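Side-chain contacts in uncharacterized protein Q6HG14 (Bacillus thuringiensis serovar konkukian, PDB 3F08), which is of unknown function but has the helix-grip fold of SRPBCC (Bet v 1-like) proteins and may bind a hydrophobic ligand: residues 38-42 with 43-47; 24-27 with 28-31. The protein carries 5 engineered substitutions. All coordinates share one frame; numbering follows the deposited sequence.

Contact 1 (38-42 with 43-47)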
ATOM      1  N   LYS B  38      -1.371  12.548   6.863  1.00 12.84           N
ATOM      2  CA  LYS B  38      -2.187  12.625   5.651  1.00 14.47           C
ATOM      3  C   LYS B  38      -1.484  11.881   4.518  1.00 13.77           C
ATOM      4  O   LYS B  38      -0.259  11.795   4.490  1.00 13.66           O
ATOM      5  CB  LYS B  38      -2.397  14.085   5.220  1.00 15.94           C
ATOM      6  CG  LYS B  38      -3.221  14.922   6.180  1.00 21.15           C
ATOM      7  CD  LYS B  38      -4.646  14.407   6.308  1.00 25.07           C
ATOM      8  CE  LYS B  38      -5.441  15.270   7.283  1.00 27.23           C
ATOM      9  NZ  LYS B  38      -6.831  14.762   7.484  1.00 29.63           N
ATOM     10  N   LEU B  39      -2.259  11.357   3.578  1.00 14.26           N
ATOM     11  CA  LEU B  39      -1.684  10.624   2.457  1.00 15.84           C
ATOM     12  C   LEU B  39      -1.753  11.399   1.143  1.00 15.72           C
ATOM     13  O   LEU B  39      -2.713  12.135   0.899  1.00 15.04           O
ATOM     14  CB  LEU B  39      -2.416   9.288   2.265  1.00 16.16           C
ATOM     15  CG  LEU B  39      -2.439   8.251   3.393  1.00 18.12           C
ATOM     16  CD1 LEU B  39      -3.472   7.190   3.059  1.00 17.23           C
ATOM     17  CD2 LEU B  39      -1.064   7.619   3.580  1.00 14.76           C
ATOM     18  N   THR B  40      -0.728  11.239   0.306  1.00 14.80           N
ATOM     19  CA  THR B  40      -0.712  11.869  -1.009  1.00 14.72           C
ATOM     20  C   THR B  40      -0.344  10.786  -2.014  1.00 14.61           C
ATOM     21  O   THR B  40      -0.128   9.632  -1.634  1.00 12.65           O
ATOM     22  CB  THR B  40       0.303  13.041  -1.112  1.00 16.75           C
ATOM     23  OG1 THR B  40       1.619  12.584  -0.792  1.00 17.70           O
ATOM     24  CG2 THR B  40      -0.090  14.160  -0.170  1.00 15.61           C
ATOM     25  N   GLU B  41      -0.298  11.146  -3.292  1.00 14.74           N
ATOM     26  CA  GLU B  41       0.028  10.180  -4.333  1.00 15.32           C
ATOM     27  C   GLU B  41      -0.852   8.922  -4.287  1.00 15.30           C
ATOM     28  O   GLU B  41      -0.364   7.790  -4.388  1.00 15.23           O
ATOM     29  CB  GLU B  41       1.515   9.813  -4.245  1.00 15.03           C
ATOM     30  CG  GLU B  41       2.420  10.946  -4.718  1.00 17.20           C
ATOM     31  CD  GLU B  41       3.845  10.505  -4.984  1.00 19.44           C
ATOM     32  OE1 GLU B  41       4.044   9.415  -5.564  1.00 20.73           O
ATOM     33  OE2 GLU B  41       4.767  11.262  -4.631  1.00 21.90           O
ATOM     34  N   GLY B  42      -2.156   9.136  -4.132  1.00 15.26           N
ATOM     35  CA  GLY B  42      -3.098   8.034  -4.092  1.00 15.34           C
ATOM     36  C   GLY B  42      -2.975   7.118  -2.884  1.00 16.04           C
ATOM     37  O   GLY B  42      -3.608   6.060  -2.847  1.00 16.55           O
ATOM     38  N   GLY B  43      -2.173   7.516  -1.900  1.00 16.58           N
ATOM     39  CA  GLY B  43      -1.996   6.705  -0.706  1.00 14.60           C
ATOM     40  C   GLY B  43      -0.607   6.109  -0.549  1.00 14.62           C
ATOM     41  O   GLY B  43      -0.347   5.368   0.407  1.00 14.43           O
ATOM     42  N   ARG B  44       0.291   6.438  -1.478  1.00 12.60           N
ATOM     43  CA  ARG B  44       1.665   5.928  -1.459  1.00 11.71           C
ATOM     44  C   ARG B  44       2.643   6.751  -0.622  1.00 12.80           C
ATOM     45  O   ARG B  44       3.741   6.293  -0.313  1.00 14.27           O
ATOM     46  CB  ARG B  44       2.209   5.846  -2.890  1.00 11.58           C
ATOM     47  CG  ARG B  44       1.639   4.722  -3.730  1.00 10.99           C
ATOM     48  CD  ARG B  44       2.073   4.865  -5.185  1.00 11.90           C
ATOM     49  NE  ARG B  44       1.345   5.943  -5.851  1.00 15.18           N
ATOM     50  CZ  ARG B  44       1.493   6.281  -7.128  1.00 12.73           C
ATOM     51  NH1 ARG B  44       2.356   5.635  -7.898  1.00 14.77           N
ATOM     52  NH2 ARG B  44       0.756   7.251  -7.644  1.00 15.54           N
ATOM     53  N   VAL B  45       2.253   7.966  -0.263  1.00 12.22           N
ATOM     54  CA  VAL B  45       3.133   8.828   0.507  1.00 12.31           C
ATOM     55  C   VAL B  45       2.399   9.369   1.726  1.00 13.16           C
ATOM     56  O   VAL B  45       1.239   9.781   1.630  1.00 13.95           O
ATOM     57  CB  VAL B  45       3.635  10.004  -0.380  1.00 12.78           C
ATOM     58  CG1 VAL B  45       4.465  10.979   0.440  1.00 12.51           C
ATOM     59  CG2 VAL B  45       4.474   9.456  -1.539  1.00 11.05           C
ATOM     60  N   ARG B  46       3.058   9.339   2.878  1.00 12.02           N
ATOM     61  CA  ARG B  46       2.432   9.852   4.082  1.00 12.86           C
ATOM     62  C   ARG B  46       3.194  11.050   4.618  1.00 14.34           C
ATOM     63  O   ARG B  46       4.427  11.068   4.639  1.00 14.65           O
ATOM     64  CB  ARG B  46       2.312   8.758   5.164  1.00 12.49           C
ATOM     65  CG  ARG B  46       3.619   8.231   5.730  1.00  8.67           C
ATOM     66  CD  ARG B  46       3.348   7.077   6.690  1.00  9.15           C
ATOM     67  NE  ARG B  46       4.576   6.498   7.240  1.00  7.95           N
ATOM     68  CZ  ARG B  46       4.621   5.375   7.952  1.00  9.50           C
ATOM     69  NH1 ARG B  46       3.503   4.700   8.207  1.00  8.36           N
ATOM     70  NH2 ARG B  46       5.783   4.919   8.408  1.00  7.99           N
ATOM     71  N   HIS B  47       2.440  12.067   5.018  1.00 14.94           N
ATOM     72  CA  HIS B  47       3.007  13.286   5.572  1.00 15.38           C
ATOM     73  C   HIS B  47       2.724  13.252   7.056  1.00 15.26           C
ATOM     74  O   HIS B  47       1.573  13.349   7.480  1.00 15.54           O
ATOM     75  CB  HIS B  47       2.356  14.524   4.948  1.00 15.79           C
ATOM     76  CG  HIS B  47       2.761  14.764   3.528  1.00 18.60           C
ATOM     77  ND1 HIS B  47       2.466  13.883   2.509  1.00 20.44           N
ATOM     78  CD2 HIS B  47       3.456  15.777   2.960  1.00 18.97           C
ATOM     79  CE1 HIS B  47       2.960  14.344   1.374  1.00 19.60           C
ATOM     80  NE2 HIS B  47       3.566  15.492   1.620  1.00 21.06           N
TER
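Lys38 and His47 exchange two backbone hydrogen bonds where strands 36-40 and 45-49 run antiparallel, the tighter being His47 N to Lys38 O at 2.8 Å. Thr40 N gives another to Val45 O. Nearer the turn, Thr40 O is gripped from opposite faces of its carbonyl plane by Val45 N and Gly43 N. Arg44 and Val45 both face Thr40, a classic beta bulge beside the hairpin turn, in which Glu41, Gly42 and Gly43 all take positive phi; the backbone angles of Gly43 (phi 112°) suit glycine. Among the polar side chains, Arg44 bends at chi3 (-74°) and brings NE back to Glu41 O, 2.9 Å away and in the guanidinium plane, with an N-H...O angle of 168°. Glu41 OE1 stands over a face of the same group, but no N-H points at it; this carboxylate has its salt bridge with Arg59, while Arg44 NH1 bonds Trp18 O of the second subunit. Packing on one side of the hairpin sets Thr40 across His47 at about a right angle, OG1 lying in the ring plane 3.1 Å from CE1 and CG2 3.4 Å from that carbon. Val45 CG2 rests against Glu41 OE2 at 3.6 Å. On the other side, Leu39 CD2 lies 3.9 Å from Arg46 CB, while the extended Arg46 chain leads away to Glu58.

Contact 2 (24-27 with 28-31)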
ATOM      1  N   PHE B  24      -1.009   2.558   6.598  1.00 11.18           N
ATOM      2  CA  PHE B  24       0.138   3.416   6.377  1.00 10.58           C
ATOM      3  C   PHE B  24      -0.111   4.816   6.940  1.00 11.35           C
ATOM      4  O   PHE B  24       0.815   5.478   7.406  1.00  9.46           O
ATOM      5  CB  PHE B  24       0.456   3.476   4.883  1.00  9.78           C
ATOM      6  CG  PHE B  24       1.808   4.053   4.573  1.00  9.34           C
ATOM      7  CD1 PHE B  24       2.956   3.526   5.164  1.00 10.58           C
ATOM      8  CD2 PHE B  24       1.937   5.110   3.680  1.00  9.91           C
ATOM      9  CE1 PHE B  24       4.223   4.047   4.868  1.00  8.32           C
ATOM     10  CE2 PHE B  24       3.193   5.642   3.370  1.00  7.94           C
ATOM     11  CZ  PHE B  24       4.337   5.108   3.968  1.00  8.22           C
ATOM     12  N   ASN B  25      -1.365   5.259   6.917  1.00 12.50           N
ATOM     13  CA  ASN B  25      -1.702   6.584   7.441  1.00 13.10           C
ATOM     14  C   ASN B  25      -2.189   6.529   8.886  1.00 12.57           C
ATOM     15  O   ASN B  25      -2.680   7.523   9.419  1.00 10.90           O
ATOM     16  CB  ASN B  25      -2.798   7.241   6.596  1.00 13.24           C
ATOM     17  CG  ASN B  25      -2.856   8.746   6.798  1.00 11.91           C
ATOM     18  OD1 ASN B  25      -3.903   9.311   7.128  1.00 13.83           O
ATOM     19  ND2 ASN B  25      -1.723   9.401   6.603  1.00  9.02           N
ATOM     20  N   SER B  26      -2.025   5.382   9.533  1.00 12.91           N
ATOM     21  CA  SER B  26      -2.523   5.227  10.896  1.00 15.90           C
ATOM     22  C   SER B  26      -1.582   5.470  12.077  1.00 14.31           C
ATOM     23  O   SER B  26      -1.962   5.222  13.217  1.00 14.58           O
ATOM     24  CB  SER B  26      -3.164   3.844  11.037  1.00 16.46           C
ATOM     25  OG  SER B  26      -4.204   3.700  10.084  1.00 20.88           O
ATOM     26  N   LEU B  27      -0.377   5.967  11.829  1.00 15.46           N
ATOM     27  CA  LEU B  27       0.552   6.207  12.933  1.00 16.47           C
ATOM     28  C   LEU B  27      -0.034   6.998  14.104  1.00 16.45           C
ATOM     29  O   LEU B  27       0.290   6.730  15.259  1.00 14.88           O
ATOM     30  CB  LEU B  27       1.821   6.906  12.434  1.00 15.28           C
ATOM     31  CG  LEU B  27       2.749   6.056  11.554  1.00 17.17           C
ATOM     32  CD1 LEU B  27       3.981   6.864  11.186  1.00 11.66           C
ATOM     33  CD2 LEU B  27       3.151   4.773  12.289  1.00 11.49           C
ATOM     34  N   PRO B  28      -0.885   8.000  13.825  1.00 18.45           N
ATOM     35  CA  PRO B  28      -1.426   8.733  14.977  1.00 19.27           C
ATOM     36  C   PRO B  28      -2.395   7.929  15.834  1.00 19.96           C
ATOM     37  O   PRO B  28      -2.748   8.352  16.939  1.00 21.24           O
ATOM     38  CB  PRO B  28      -2.057   9.988  14.350  1.00 20.52           C
ATOM     39  CG  PRO B  28      -2.241   9.642  12.914  1.00 21.42           C
ATOM     40  CD  PRO B  28      -1.074   8.755  12.576  1.00 18.15           C
ATOM     41  N   ASP B  29      -2.813   6.764  15.343  1.00 19.79           N
ATOM     42  CA  ASP B  29      -3.708   5.915  16.118  1.00 19.76           C
ATOM     43  C   ASP B  29      -2.929   5.161  17.197  1.00 19.76           C
ATOM     44  O   ASP B  29      -3.528   4.529  18.063  1.00 21.59           O
ATOM     45  CB  ASP B  29      -4.427   4.893  15.234  1.00 21.26           C
ATOM     46  CG  ASP B  29      -5.467   5.521  14.333  1.00 22.41           C
ATOM     47  OD1 ASP B  29      -5.959   6.615  14.670  1.00 20.33           O
ATOM     48  OD2 ASP B  29      -5.805   4.907  13.297  1.00 22.57           O
ATOM     49  N   TRP B  30      -1.601   5.197  17.141  1.00 18.09           N
ATOM     50  CA  TRP B  30      -0.816   4.499  18.155  1.00 17.64           C
ATOM     51  C   TRP B  30       0.481   5.181  18.565  1.00 19.03           C
ATOM     52  O   TRP B  30       1.159   4.724  19.480  1.00 20.77           O
ATOM     53  CB  TRP B  30      -0.531   3.051  17.726  1.00 16.96           C
ATOM     54  CG  TRP B  30       0.139   2.874  16.390  1.00 13.84           C
ATOM     55  CD1 TRP B  30      -0.433   3.001  15.161  1.00 15.03           C
ATOM     56  CD2 TRP B  30       1.494   2.465  16.162  1.00 13.40           C
ATOM     57  NE1 TRP B  30       0.476   2.688  14.180  1.00 13.71           N
ATOM     58  CE2 TRP B  30       1.668   2.355  14.770  1.00 14.35           C
ATOM     59  CE3 TRP B  30       2.579   2.176  17.007  1.00 15.64           C
ATOM     60  CZ2 TRP B  30       2.887   1.965  14.194  1.00 15.95           C
ATOM     61  CZ3 TRP B  30       3.789   1.789  16.437  1.00 13.45           C
ATOM     62  CH2 TRP B  30       3.931   1.687  15.041  1.00 15.29           C
ATOM     63  N   LEU B  31       0.815   6.281  17.896  1.00 21.02           N
ATOM     64  CA  LEU B  31       2.019   7.054  18.201  1.00 22.37           C
ATOM     65  C   LEU B  31       1.570   8.442  18.665  1.00 24.03           C
ATOM     66  O   LEU B  31       1.167   9.277  17.857  1.00 22.70           O
ATOM     67  CB  LEU B  31       2.891   7.184  16.950  1.00 22.38           C
ATOM     68  CG  LEU B  31       4.263   6.509  16.892  1.00 24.11           C
ATOM     69  CD1 LEU B  31       4.170   5.095  17.407  1.00 22.96           C
ATOM     70  CD2 LEU B  31       4.779   6.524  15.458  1.00 21.76           C
TER
HETATM   71  O   HOH W   1      -6.104   6.170  10.107  1.00 44.63           O
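This is a local turn contact, Ser26 and Leu27 against Pro28 to Leu31, in the loop between helix 14-21 and strand 36-40. Its backbone winds round two carbonyls. Ser26 O receives Asp29 N at 2.8 Å, and Leu27 O takes both Trp30 N, from above its carbonyl plane, and Leu31 N, which arrives nearly along the C=O axis at 2.7 Å. Bonds from the third and fourth residues onward give the segment a short helix-like turn, with Pro28 in its first winding, where its missing N-H costs no bond. In the helix-grip fold of the family, such a connection leads from the short helices to the edge of the curved sheet; here Leu27 packs on Leu48 and Tyr70 of that sheet, and Trp30 on Leu20 and Ile21 of helix 14-21. Within the turn, Leu27 CD2 meets the benzo side of the indole at Trp30 CZ2, 3.4 Å away, and lies 4.0 Å from Leu31 CD2. Trp30 holds CG between its backbone N and carbonyl carbon (chi1 55°), which turns the indole back along the turn and puts CD1 3.3 Å from Ser26 O. A water 3.1 Å from Ser26 OG donates a weak hydrogen bond to Asp29 OD2.

In the fold
Contact 2 comes first along the chain: the loop after helix 14-21 runs through 24-31 and leads into strand 36-40, the first strand of the hairpin of contact 1. Their centres lie about 13 Å apart, yet they touch. Arg46 spans the gap, its NH1 probably hydrogen-bonded to Phe24 O and its guanidinium packed against Leu27, while Leu39 rests on Asn25. The loop is thereby fastened to strands 36-40 and 45-49, at one edge of the seven-stranded antiparallel sheet. Both contacts also reach the second subunit, where Ser26 and Leu39 each pack on its Gly42, so this sheet edge and loop form part of the dimer interface.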